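Local coordinates for putative N-acetylmuramoyl-L-alanine amidase,autolysin cwp6 (Peptoclostridium difficile, PDB 5J72), which probably cleaves the amide bond between N-acetylmuramic acid and L-alanine in peptidoglycan, as a zinc-dependent autolysin held on the cell wall by CWB2 modules, at residues Q76-N81 / E92-M97; K220-I225 / V231-I236; E413-I418 / S425-I430; L486-Y491 / I631-T636. All blocks are in the same frame, centred on the assembly; numbering follows the deposited sequence.

How the contacts relate
All four contacts lie in series along the chain, so none encloses or crosses another. Contact 1 comes first. It closes a short loop in the N-terminal domain and lays helix 91-96 against strand 72-82. Contact 2 closes a loop of five residues and joins helix 219-228 to strand 232-236, at the edge of a parallel sheet. Contact 3 does the reverse, running from strand 411-418 to helix 424-433, near the centre of the chain. Contact 4 spans about 140 residues and ties the first long helix of the amidase domain to the last. Contacts 3 and 4 are the nearest pair, with centres about 25 Å apart; the centres of contacts 1 and 4 are about 62 Å apart.

Contact 1 (Q76-N81 / E92-M97)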
loop_
_atom_site.group_PDB
_atom_site.type_symbol
_atom_site.label_atom_id
_atom_site.label_comp_id
_atom_site.label_asym_id
_atom_site.label_seq_id
_atom_site.Cartn_x
_atom_site.Cartn_y
_atom_site.Cartn_z
ATOM N N GLN A 76 -23.310 -12.703 -23.674
ATOM C CA GLN A 76 -24.183 -13.404 -24.658
ATOM C C GLN A 76 -24.210 -12.754 -26.025
ATOM O O GLN A 76 -24.292 -13.467 -27.024
ATOM C CB GLN A 76 -25.612 -13.375 -24.167
ATOM C CG GLN A 76 -25.708 -13.853 -22.693
ATOM C CD GLN A 76 -25.396 -15.288 -22.601
ATOM O OE1 GLN A 76 -26.071 -16.114 -23.207
ATOM N NE2 GLN A 76 -24.405 -15.673 -21.822
ATOM N N SER A 77 -24.141 -11.456 -26.089
ATOM C CA SER A 77 -24.319 -10.812 -27.365
ATOM C C SER A 77 -24.008 -9.349 -27.319
ATOM O O SER A 77 -23.896 -8.736 -26.254
ATOM C CB SER A 77 -25.798 -10.965 -27.807
ATOM O OG SER A 77 -26.664 -10.284 -26.899
ATOM N N ILE A 78 -23.862 -8.761 -28.515
ATOM C CA ILE A 78 -23.690 -7.318 -28.630
ATOM C C ILE A 78 -24.702 -6.827 -29.619
ATOM O O ILE A 78 -24.784 -7.379 -30.728
ATOM C CB ILE A 78 -22.255 -6.980 -29.156
ATOM C CG1 ILE A 78 -21.222 -7.394 -28.120
ATOM C CG2 ILE A 78 -22.188 -5.462 -29.441
ATOM C CD1 ILE A 78 -19.726 -7.189 -28.596
ATOM N N LYS A 79 -25.476 -5.802 -29.249
ATOM C CA LYS A 79 -26.437 -5.269 -30.177
ATOM C C LYS A 79 -25.894 -3.909 -30.653
ATOM O O LYS A 79 -25.530 -3.089 -29.803
ATOM C CB LYS A 79 -27.817 -5.018 -29.482
ATOM C CG LYS A 79 -28.836 -4.379 -30.467
ATOM C CD LYS A 79 -30.296 -4.403 -29.900
ATOM C CE LYS A 79 -31.208 -3.497 -30.673
ATOM N NZ LYS A 79 -32.632 -3.713 -30.266
ATOM N N ILE A 80 -25.842 -3.697 -31.958
ATOM C CA ILE A 80 -25.367 -2.424 -32.513
ATOM C C ILE A 80 -26.556 -1.523 -32.730
ATOM O O ILE A 80 -27.440 -1.850 -33.524
ATOM C CB ILE A 80 -24.616 -2.751 -33.801
ATOM C CG1 ILE A 80 -23.437 -3.715 -33.455
ATOM C CG2 ILE A 80 -24.136 -1.447 -34.480
ATOM C CD1 ILE A 80 -22.822 -4.421 -34.702
ATOM N N ASN A 81 -26.591 -0.417 -32.017
ATOM C CA ASN A 81 -27.771 0.452 -32.077
ATOM C C ASN A 81 -27.705 1.499 -33.247
ATOM O O ASN A 81 -27.675 2.692 -32.945
ATOM C CB ASN A 81 -27.920 1.159 -30.718
ATOM C CG ASN A 81 -28.046 0.172 -29.552
ATOM O OD1 ASN A 81 -28.818 -0.816 -29.664
ATOM N ND2 ASN A 81 -27.318 0.339 -28.424
ATOM N N GLU A 92 -22.709 -17.303 -31.229
ATOM C CA GLU A 92 -22.079 -17.923 -32.403
ATOM C C GLU A 92 -21.440 -16.899 -33.305
ATOM O O GLU A 92 -20.356 -17.152 -33.837
ATOM C CB GLU A 92 -23.156 -18.759 -33.162
ATOM C CG GLU A 92 -22.618 -19.374 -34.432
ATOM C CD GLU A 92 -23.645 -20.368 -35.078
ATOM O OE1 GLU A 92 -23.302 -20.951 -36.106
ATOM O OE2 GLU A 92 -24.776 -20.548 -34.550
ATOM N N ASP A 93 -22.057 -15.744 -33.509
ATOM C CA ASP A 93 -21.434 -14.729 -34.389
ATOM C C ASP A 93 -20.155 -14.246 -33.739
ATOM O O ASP A 93 -19.139 -14.061 -34.416
ATOM C CB ASP A 93 -22.354 -13.483 -34.538
ATOM C CG ASP A 93 -23.690 -13.833 -35.196
ATOM O OD1 ASP A 93 -24.707 -13.114 -34.930
ATOM O OD2 ASP A 93 -23.725 -14.812 -35.954
ATOM N N LEU A 94 -20.197 -13.985 -32.422
ATOM C CA LEU A 94 -18.996 -13.467 -31.765
ATOM C C LEU A 94 -17.837 -14.502 -31.840
ATOM O O LEU A 94 -16.680 -14.096 -32.050
ATOM C CB LEU A 94 -19.289 -13.097 -30.329
ATOM C CG LEU A 94 -20.243 -11.938 -30.171
ATOM C CD1 LEU A 94 -20.666 -11.833 -28.725
ATOM C CD2 LEU A 94 -19.551 -10.700 -30.577
ATOM N N GLU A 95 -18.140 -15.782 -31.677
ATOM C CA GLU A 95 -17.132 -16.833 -31.774
ATOM C C GLU A 95 -16.629 -16.936 -33.216
ATOM O O GLU A 95 -15.452 -17.226 -33.418
ATOM C CB GLU A 95 -17.707 -18.168 -31.336
ATOM C CG GLU A 95 -17.886 -18.193 -29.830
ATOM C CD GLU A 95 -18.665 -19.415 -29.349
ATOM O OE1 GLU A 95 -18.536 -19.757 -28.172
ATOM O OE2 GLU A 95 -19.424 -20.020 -30.152
ATOM N N SER A 96 -17.515 -16.660 -34.217
ATOM C CA SER A 96 -17.119 -16.698 -35.629
ATOM C C SER A 96 -16.147 -15.549 -35.907
ATOM O O SER A 96 -15.385 -15.615 -36.868
ATOM C CB SER A 96 -18.352 -16.490 -36.535
ATOM O OG SER A 96 -19.057 -17.710 -36.436
ATOM N N MET A 97 -16.187 -14.500 -35.086
ATOM C CA MET A 97 -15.282 -13.352 -35.281
ATOM C C MET A 97 -14.030 -13.470 -34.450
ATOM O O MET A 97 -13.326 -12.473 -34.286
ATOM C CB MET A 97 -15.960 -12.069 -34.926
ATOM C CG MET A 97 -17.059 -11.792 -35.801
ATOM S SD MET A 97 -17.923 -10.343 -35.157
ATOM C CE MET A 97 -16.700 -9.111 -35.480
#
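L94 carries the helix side of this contact, and its two methyl branches meet two different parts of the strand. CD2 touches the end of the I78 side chain, with L94 CD2 4.0 Å from I78 CD1. L94 CD1 lies over the backbone one residue earlier, 4.0 Å from S77 CA. It also stands 4.3 Å from the carbonyl oxygen Q76 O. The I78 and L94 side chains cross at about a right angle. They meet through their terminal methyls. L94 leaves its helix toward the strand. In I78 CG1 is anti to the carbonyl carbon (chi1 -66°), and the extended second torsion carries CD1 out to the leucine. The axes of the two segments are also nearly perpendicular, at 84°, and 8.5 Å apart.

Q76 and S77 both face N36 on strand 30-39 in a classic beta bulge, so L94 CD1 rests close to an irregular piece of strand. L89, L99 and L101 also pack on L94, and I3 on I78. The side chains of N100 and D103, which bind calcium in a structure of this protein but not in this model, are about 9 and 11 Å from that of L94. The contact is small: one methyl pair, and one methyl laid on the backbone. This implies hydrophobic packing with little directional constraint.

Contact 2 (K220-I225 / V231-I236)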
loop_
_atom_site.group_PDB
_atom_site.type_symbol
_atom_site.label_atom_id
_atom_site.label_comp_id
_atom_site.label_asym_id
_atom_site.label_seq_id
_atom_site.Cartn_x
_atom_site.Cartn_y
_atom_site.Cartn_z
ATOM N N LYS A 220 20.822 -13.086 -25.013
ATOM C CA LYS A 220 20.500 -14.503 -24.885
ATOM C C LYS A 220 19.055 -14.622 -24.409
ATOM O O LYS A 220 18.349 -15.531 -24.837
ATOM C CB LYS A 220 21.393 -15.211 -23.866
ATOM C CG LYS A 220 22.885 -15.054 -24.167
ATOM C CD LYS A 220 23.650 -16.290 -23.704
ATOM C CE LYS A 220 25.136 -16.161 -24.079
ATOM N NZ LYS A 220 25.912 -17.329 -23.595
ATOM N N ALA A 221 18.637 -13.721 -23.496
ATOM C CA ALA A 221 17.236 -13.773 -23.085
ATOM C C ALA A 221 16.402 -13.293 -24.275
ATOM O O ALA A 221 15.321 -13.835 -24.493
ATOM C CB ALA A 221 16.989 -12.876 -21.854
ATOM N N VAL A 222 16.855 -12.307 -25.034
ATOM C CA VAL A 222 16.059 -11.851 -26.153
ATOM C C VAL A 222 15.798 -13.044 -27.085
ATOM O O VAL A 222 14.665 -13.197 -27.535
ATOM C CB VAL A 222 16.737 -10.691 -26.884
ATOM C CG1 VAL A 222 16.011 -10.372 -28.178
ATOM C CG2 VAL A 222 16.780 -9.450 -25.972
ATOM N N SER A 223 16.810 -13.910 -27.355
ATOM C CA SER A 223 16.540 -15.026 -28.265
ATOM C C SER A 223 15.596 -15.970 -27.689
ATOM O O SER A 223 14.777 -16.496 -28.446
ATOM C CB SER A 223 17.823 -15.783 -28.636
ATOM O OG SER A 223 18.759 -14.820 -29.090
ATOM N N GLN A 224 15.637 -16.239 -26.392
ATOM C CA GLN A 224 14.648 -17.203 -25.883
ATOM C C GLN A 224 13.204 -16.606 -25.926
ATOM O O GLN A 224 12.242 -17.340 -26.100
ATOM C CB GLN A 224 14.945 -17.640 -24.457
ATOM C CG GLN A 224 16.199 -18.479 -24.368
ATOM C CD GLN A 224 16.273 -19.191 -23.027
ATOM O OE1 GLN A 224 15.329 -19.242 -22.254
ATOM N NE2 GLN A 224 17.436 -19.753 -22.713
ATOM N N ILE A 225 13.087 -15.285 -25.788
ATOM C CA ILE A 225 11.756 -14.677 -25.864
ATOM C C ILE A 225 11.263 -14.854 -27.306
ATOM O O ILE A 225 10.132 -15.284 -27.503
ATOM C CB ILE A 225 11.901 -13.183 -25.521
ATOM C CG1 ILE A 225 12.150 -13.050 -23.956
ATOM C CG2 ILE A 225 10.627 -12.390 -25.961
ATOM C CD1 ILE A 225 12.536 -11.616 -23.602
ATOM N N VAL A 231 8.121 -11.952 -31.528
ATOM C CA VAL A 231 7.739 -10.550 -31.424
ATOM C C VAL A 231 8.852 -9.558 -31.814
ATOM O O VAL A 231 10.007 -9.927 -31.904
ATOM C CB VAL A 231 7.462 -10.260 -29.917
ATOM C CG1 VAL A 231 6.217 -11.031 -29.425
ATOM C CG2 VAL A 231 8.719 -10.628 -29.071
ATOM N N ASN A 232 8.463 -8.295 -31.999
ATOM C CA ASN A 232 9.404 -7.202 -32.124
ATOM C C ASN A 232 9.856 -6.903 -30.721
ATOM O O ASN A 232 8.989 -6.760 -29.823
ATOM C CB ASN A 232 8.720 -5.994 -32.627
ATOM C CG ASN A 232 8.279 -6.196 -34.041
ATOM O OD1 ASN A 232 7.201 -5.707 -34.389
ATOM N ND2 ASN A 232 9.004 -6.958 -34.860
ATOM N N VAL A 233 11.169 -6.806 -30.480
ATOM C CA VAL A 233 11.613 -6.507 -29.138
ATOM C C VAL A 233 12.133 -5.060 -29.015
ATOM O O VAL A 233 13.112 -4.696 -29.695
ATOM C CB VAL A 233 12.692 -7.485 -28.690
ATOM C CG1 VAL A 233 13.245 -7.037 -27.348
ATOM C CG2 VAL A 233 12.130 -8.901 -28.575
ATOM N N THR A 234 11.494 -4.222 -28.181
ATOM C CA THR A 234 11.945 -2.845 -27.958
ATOM C C THR A 234 12.743 -2.858 -26.706
ATOM O O THR A 234 12.496 -3.679 -25.793
ATOM C CB THR A 234 10.729 -1.916 -27.802
ATOM O OG1 THR A 234 10.160 -1.716 -29.104
ATOM C CG2 THR A 234 11.085 -0.534 -27.205
ATOM N N ARG A 235 13.730 -1.960 -26.565
ATOM C CA ARG A 235 14.495 -1.969 -25.313
ATOM C C ARG A 235 14.615 -0.528 -24.846
ATOM O O ARG A 235 14.881 0.371 -25.658
ATOM C CB ARG A 235 15.930 -2.526 -25.481
ATOM C CG ARG A 235 16.624 -2.686 -24.099
ATOM C CD ARG A 235 18.098 -3.097 -24.222
ATOM N NE ARG A 235 18.238 -4.473 -24.693
ATOM C CZ ARG A 235 18.415 -5.503 -23.882
ATOM N NH1 ARG A 235 18.472 -5.320 -22.569
ATOM N NH2 ARG A 235 18.534 -6.729 -24.374
ATOM N N ILE A 236 14.383 -0.314 -23.567
ATOM C CA ILE A 236 14.445 1.016 -22.944
ATOM C C ILE A 236 15.344 0.777 -21.762
ATOM O O ILE A 236 14.981 0.064 -20.839
ATOM C CB ILE A 236 13.097 1.540 -22.477
ATOM C CG1 ILE A 236 12.123 1.706 -23.675
ATOM C CG2 ILE A 236 13.329 2.903 -21.776
ATOM C CD1 ILE A 236 10.691 1.784 -23.232
#
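V222 and I225, one turn apart on the helix, meet V233 and V231 on the strand side. These two pairs make up the apolar part of the contact. V222 CG1 lies 4.2 Å from V233 CG2, and I225 CG2 lies 4.1 Å from V231 CG2. All four side chains set out toward the opposite segment. With chi1 at -67°, V231 CG1 is anti to the carbonyl carbon. CG2 then falls between the backbone N and the carbonyl carbon, and this is the methyl that reaches I225. In both pairs the side chains cross at a slant.

The second kind of contact is between a methyl and a charged group. V222 CG2 lies 3.6 Å from R235 NH2, set obliquely to the guanidinium group. The arginine gets there because its chain bends at chi3 (-70°) after an extended start. Its polar grip is on the connection between strand 207-211 and helix 219-228: NH1 is hydrogen-bonded to the carbonyl oxygens of V217 and G212. These bonds probably help to hold the guanidinium group beside V222.

Helix 219-228 and strand 232-236 are the last two elements of a beta-alpha-beta unit that begins with strand 207-211, around the end of the first CWB2 region. I210 on that first strand packs on both V222 and V233. P205 touches V231, and I192 touches I225. Strand 232-236 is an outermost strand of its four-stranded parallel sheet, and the helix covers one face there.

Contact 3 (E413-I418 / S425-I430); sequences ETVYQI and SVINSI
I427 is the single helix residue that reaches the strand closely, and it touches both V415 and Q417. These two strand residues are two apart and point to the same side. The conformation of I427 matters most. Its CG1 is anti to the backbone N (chi1 -172°), and chi2 of 70° then turns CD1 aside from a fully extended path. I427 CD1 ends 3.9 Å from V415 CG1 and also 3.9 Å from Q417 CB. The V415 and I427 side chains slide past each other in opposite directions.

Q417 is stretched out from CB to CD, so its amide reaches the isoleucine, and the two side chains cross at a slant. Q417 OE1 lies 3.6 Å from I427 CG1 and 3.8 Å from I427 CG2, the methyl set between the isoleucine's backbone N and carbonyl carbon. These are van der Waals contacts of a carbonyl oxygen with aliphatic carbons. Y416 alternates to the other side of the strand and packs on L387 of helix 375-387.

V368 of strand 362-370 touches both V415 and I427, while L434 adds to the cover of V415. Both segments lie at about the end of the third CWB2 region. The touching residues are all buried, and shape and apolar packing hold this part together. The aliphatic stem of Q417 adds to the packing, and its amide oxygen lies against hydrocarbon on the I427 side.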
loop_
_atom_site.group_PDB
_atom_site.type_symbol
_atom_site.label_atom_id
_atom_site.label_comp_id
_atom_site.label_asym_id
_atom_site.label_seq_id
_atom_site.Cartn_x
_atom_site.Cartn_y
_atom_site.Cartn_z
ATOM N N GLU A 413 -13.924 -3.184 -2.149
ATOM C CA GLU A 413 -14.853 -4.256 -2.608
ATOM C C GLU A 413 -14.188 -5.580 -2.705
ATOM O O GLU A 413 -14.762 -6.577 -2.292
ATOM C CB GLU A 413 -15.417 -3.871 -3.974
ATOM C CG GLU A 413 -16.195 -2.590 -3.843
ATOM C CD GLU A 413 -16.617 -2.007 -5.195
ATOM O OE1 GLU A 413 -16.190 -2.513 -6.235
ATOM O OE2 GLU A 413 -17.387 -1.036 -5.195
ATOM N N THR A 414 -12.953 -5.628 -3.222
ATOM C CA THR A 414 -12.222 -6.864 -3.391
ATOM C C THR A 414 -10.785 -6.721 -2.884
ATOM O O THR A 414 -10.160 -5.673 -3.140
ATOM C CB THR A 414 -12.134 -7.216 -4.907
ATOM O OG1 THR A 414 -13.476 -7.231 -5.438
ATOM C CG2 THR A 414 -11.454 -8.553 -5.170
ATOM N N VAL A 415 -10.267 -7.755 -2.262
ATOM C CA VAL A 415 -8.912 -7.712 -1.778
ATOM C C VAL A 415 -8.167 -8.717 -2.592
ATOM O O VAL A 415 -8.575 -9.883 -2.693
ATOM C CB VAL A 415 -8.844 -8.079 -0.265
ATOM C CG1 VAL A 415 -7.377 -8.246 0.177
ATOM C CG2 VAL A 415 -9.548 -7.037 0.567
ATOM N N TYR A 416 -7.064 -8.304 -3.236
ATOM C CA TYR A 416 -6.288 -9.255 -3.966
ATOM C C TYR A 416 -5.066 -9.604 -3.195
ATOM O O TYR A 416 -4.333 -8.687 -2.803
ATOM C CB TYR A 416 -5.805 -8.676 -5.310
ATOM C CG TYR A 416 -6.936 -8.425 -6.278
ATOM C CD1 TYR A 416 -7.175 -9.286 -7.329
ATOM C CD2 TYR A 416 -7.740 -7.299 -6.160
ATOM C CE1 TYR A 416 -8.210 -9.026 -8.265
ATOM C CE2 TYR A 416 -8.758 -7.036 -7.079
ATOM C CZ TYR A 416 -8.981 -7.904 -8.123
ATOM O OH TYR A 416 -10.010 -7.571 -9.003
ATOM N N GLN A 417 -4.809 -10.860 -2.976
ATOM C CA GLN A 417 -3.600 -11.269 -2.265
ATOM C C GLN A 417 -2.546 -11.645 -3.295
ATOM O O GLN A 417 -2.688 -12.594 -4.069
ATOM C CB GLN A 417 -3.907 -12.480 -1.367
ATOM C CG GLN A 417 -2.672 -13.118 -0.785
ATOM C CD GLN A 417 -3.110 -14.272 0.156
ATOM O OE1 GLN A 417 -4.298 -14.527 0.309
ATOM N NE2 GLN A 417 -2.147 -14.950 0.808
ATOM N N ILE A 418 -1.460 -10.890 -3.319
ATOM C CA ILE A 418 -0.382 -11.115 -4.279
ATOM C C ILE A 418 0.707 -11.998 -3.744
ATOM O O ILE A 418 1.287 -11.710 -2.696
ATOM C CB ILE A 418 0.252 -9.738 -4.659
ATOM C CG1 ILE A 418 -0.845 -8.724 -5.074
ATOM C CG2 ILE A 418 1.300 -9.943 -5.775
ATOM C CD1 ILE A 418 -1.695 -9.206 -6.298
ATOM N N SER A 425 -3.881 -15.466 8.569
ATOM C CA SER A 425 -4.205 -14.597 9.678
ATOM C C SER A 425 -4.136 -13.084 9.266
ATOM O O SER A 425 -5.021 -12.282 9.556
ATOM C CB SER A 425 -3.169 -14.891 10.773
ATOM O OG SER A 425 -3.283 -13.980 11.834
ATOM N N VAL A 426 -3.056 -12.729 8.604
ATOM C CA VAL A 426 -2.797 -11.349 8.161
ATOM C C VAL A 426 -3.732 -10.888 7.030
ATOM O O VAL A 426 -4.356 -9.834 7.151
ATOM C CB VAL A 426 -1.313 -11.367 7.715
ATOM C CG1 VAL A 426 -0.901 -9.991 7.163
ATOM C CG2 VAL A 426 -0.430 -11.785 8.916
ATOM N N ILE A 427 -3.828 -11.695 5.959
ATOM C CA ILE A 427 -4.700 -11.281 4.842
ATOM C C ILE A 427 -6.188 -11.228 5.337
ATOM O O ILE A 427 -6.941 -10.291 5.009
ATOM C CB ILE A 427 -4.461 -12.240 3.617
ATOM C CG1 ILE A 427 -5.226 -11.682 2.371
ATOM C CG2 ILE A 427 -4.898 -13.679 3.927
ATOM C CD1 ILE A 427 -4.531 -10.337 1.861
ATOM N N ASN A 428 -6.588 -12.185 6.188
ATOM C CA ASN A 428 -7.970 -12.171 6.676
ATOM C C ASN A 428 -8.235 -10.998 7.555
ATOM O O ASN A 428 -9.330 -10.455 7.546
ATOM C CB ASN A 428 -8.313 -13.486 7.453
ATOM C CG ASN A 428 -9.695 -13.340 8.078
ATOM O OD1 ASN A 428 -9.812 -13.071 9.290
ATOM N ND2 ASN A 428 -10.793 -13.380 7.301
ATOM N N SER A 429 -7.206 -10.545 8.335
ATOM C CA SER A 429 -7.390 -9.359 9.177
ATOM C C SER A 429 -7.646 -8.156 8.297
ATOM O O SER A 429 -8.518 -7.328 8.550
ATOM C CB SER A 429 -6.121 -9.091 10.017
ATOM O OG SER A 429 -6.240 -7.854 10.680
ATOM N N ILE A 430 -6.818 -8.027 7.230
ATOM C CA ILE A 430 -6.999 -6.890 6.329
ATOM C C ILE A 430 -8.382 -6.934 5.613
ATOM O O ILE A 430 -9.068 -5.908 5.496
ATOM C CB ILE A 430 -5.851 -6.930 5.286
ATOM C CG1 ILE A 430 -4.535 -6.468 5.996
ATOM C CG2 ILE A 430 -6.179 -5.923 4.123
ATOM C CD1 ILE A 430 -3.276 -6.876 5.195
#

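Contact 4 (L486-Y491 / I631-T636); sequences LATTEY and IGIEDT
The amidase domain packs two of its long helices, 477-494 and 619-637, together through Y491, I631 and E634. The Y491 hydroxyl donates a short hydrogen bond to the glutamate, with Y491 OH 2.5 Å from E634 OE1. The oxygen is met on its syn side, 29° out of the carboxylate plane. E634 OE1 lies at the edge of the ring, and the two flat groups are turned 78° apart. I631 takes one face of the same ring in a CH-pi contact: its CG1 is 3.8 Å from the ring centroid and, offset toward the rim, 3.4 Å from Y491 CZ. Y491 has CG anti to the backbone N, which sends the ring across to the other helix.

These segments belong to the Amidase_3 fold, a six-stranded mixed sheet with helices packed on it. The axes of the two segments come within 10.0 Å and cross at -43°. Deeper in, T488 CG2 meets I633 CD1 at 3.8 Å, and both side chains rest on I456 of strand 453-458. T488 OG1 is hydrogen-bonded to G626 O of the partner helix. The side chain of T488 is about 12 Å from that of the zinc ligand H530. D635, also on helix 619-637, forms a salt bridge with R565 of helix 554-569.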
loop_
_atom_site.group_PDB
_atom_site.type_symbol
_atom_site.label_atom_id
_atom_site.label_comp_id
_atom_site.label_asym_id
_atom_site.label_seq_id
_atom_site.Cartn_x
_atom_site.Cartn_y
_atom_site.Cartn_z
ATOM N N LEU A 486 3.358 3.798 17.825
ATOM C CA LEU A 486 3.177 2.990 16.588
ATOM C C LEU A 486 4.473 2.154 16.398
ATOM O O LEU A 486 4.396 0.991 16.003
ATOM C CB LEU A 486 2.974 3.947 15.344
ATOM C CG LEU A 486 1.487 4.524 15.388
ATOM C CD1 LEU A 486 1.390 5.808 14.465
ATOM C CD2 LEU A 486 0.446 3.442 14.930
ATOM N N ALA A 487 5.610 2.777 16.653
ATOM C CA ALA A 487 6.899 2.054 16.455
ATOM C C ALA A 487 7.044 0.924 17.487
ATOM O O ALA A 487 7.561 -0.145 17.164
ATOM C CB ALA A 487 8.035 3.046 16.554
ATOM N N THR A 488 6.611 1.153 18.749
ATOM C CA THR A 488 6.638 0.083 19.736
ATOM C C THR A 488 5.744 -1.064 19.305
ATOM O O THR A 488 6.078 -2.253 19.441
ATOM C CB THR A 488 6.081 0.625 21.101
ATOM O OG1 THR A 488 6.906 1.708 21.495
ATOM C CG2 THR A 488 6.034 -0.508 22.203
ATOM N N THR A 489 4.527 -0.716 18.814
ATOM C CA THR A 489 3.607 -1.762 18.386
ATOM C C THR A 489 4.225 -2.573 17.232
ATOM O O THR A 489 4.144 -3.813 17.202
ATOM C CB THR A 489 2.249 -1.079 17.918
ATOM O OG1 THR A 489 1.696 -0.460 19.083
ATOM C CG2 THR A 489 1.231 -2.089 17.423
ATOM N N GLU A 490 4.812 -1.864 16.307
ATOM C CA GLU A 490 5.393 -2.506 15.116
ATOM C C GLU A 490 6.513 -3.526 15.577
ATOM O O GLU A 490 6.569 -4.640 15.091
ATOM C CB GLU A 490 6.059 -1.438 14.257
ATOM C CG GLU A 490 6.370 -2.029 12.900
ATOM C CD GLU A 490 5.088 -2.035 12.012
ATOM O OE1 GLU A 490 3.959 -2.056 12.543
ATOM O OE2 GLU A 490 5.234 -2.002 10.796
ATOM N N TYR A 491 7.358 -3.104 16.537
ATOM C CA TYR A 491 8.414 -4.026 17.010
ATOM C C TYR A 491 7.798 -5.212 17.667
ATOM O O TYR A 491 8.158 -6.359 17.350
ATOM C CB TYR A 491 9.352 -3.316 17.975
ATOM C CG TYR A 491 10.373 -4.315 18.504
ATOM C CD1 TYR A 491 11.504 -4.635 17.764
ATOM C CD2 TYR A 491 10.148 -5.003 19.692
ATOM C CE1 TYR A 491 12.380 -5.631 18.186
ATOM C CE2 TYR A 491 11.029 -5.994 20.139
ATOM C CZ TYR A 491 12.139 -6.305 19.377
ATOM O OH TYR A 491 12.997 -7.293 19.814
ATOM N N ILE A 631 11.376 -3.393 22.820
ATOM C CA ILE A 631 12.366 -4.454 23.207
ATOM C C ILE A 631 12.267 -4.661 24.743
ATOM O O ILE A 631 12.243 -5.809 25.210
ATOM C CB ILE A 631 13.804 -4.054 22.802
ATOM C CG1 ILE A 631 13.967 -4.085 21.239
ATOM C CG2 ILE A 631 14.845 -5.115 23.439
ATOM C CD1 ILE A 631 15.205 -3.281 20.775
ATOM N N GLY A 632 12.205 -3.555 25.503
ATOM C CA GLY A 632 12.063 -3.663 26.959
ATOM C C GLY A 632 10.812 -4.415 27.329
ATOM O O GLY A 632 10.790 -5.184 28.277
ATOM N N ILE A 633 9.689 -4.184 26.599
ATOM C CA ILE A 633 8.461 -4.910 26.889
ATOM C C ILE A 633 8.633 -6.426 26.579
ATOM O O ILE A 633 8.177 -7.279 27.364
ATOM C CB ILE A 633 7.258 -4.343 26.054
ATOM C CG1 ILE A 633 6.936 -2.897 26.604
ATOM C CG2 ILE A 633 5.993 -5.290 26.128
ATOM C CD1 ILE A 633 5.900 -2.127 25.659
ATOM N N GLU A 634 9.221 -6.731 25.425
ATOM C CA GLU A 634 9.456 -8.131 25.029
ATOM C C GLU A 634 10.355 -8.812 26.133
ATOM O O GLU A 634 10.075 -9.965 26.512
ATOM C CB GLU A 634 10.166 -8.146 23.685
ATOM C CG GLU A 634 10.648 -9.545 23.321
ATOM C CD GLU A 634 11.497 -9.531 22.047
ATOM O OE1 GLU A 634 12.341 -8.632 21.879
ATOM O OE2 GLU A 634 11.282 -10.441 21.223
ATOM N N ASP A 635 11.383 -8.123 26.608
ATOM C CA ASP A 635 12.212 -8.621 27.705
ATOM C C ASP A 635 11.368 -9.066 28.841
ATOM O O ASP A 635 11.637 -10.108 29.460
ATOM C CB ASP A 635 13.088 -7.532 28.309
ATOM C CG ASP A 635 14.209 -7.087 27.426
ATOM O OD1 ASP A 635 14.593 -7.851 26.525
ATOM O OD2 ASP A 635 14.731 -5.972 27.644
ATOM N N THR A 636 10.356 -8.290 29.139
ATOM C CA THR A 636 9.484 -8.539 30.248
ATOM C C THR A 636 8.459 -9.618 30.040
ATOM O O THR A 636 8.319 -10.463 30.939
ATOM C CB THR A 636 8.762 -7.205 30.596
ATOM O OG1 THR A 636 9.735 -6.184 30.786
ATOM C CG2 THR A 636 7.947 -7.321 31.871
#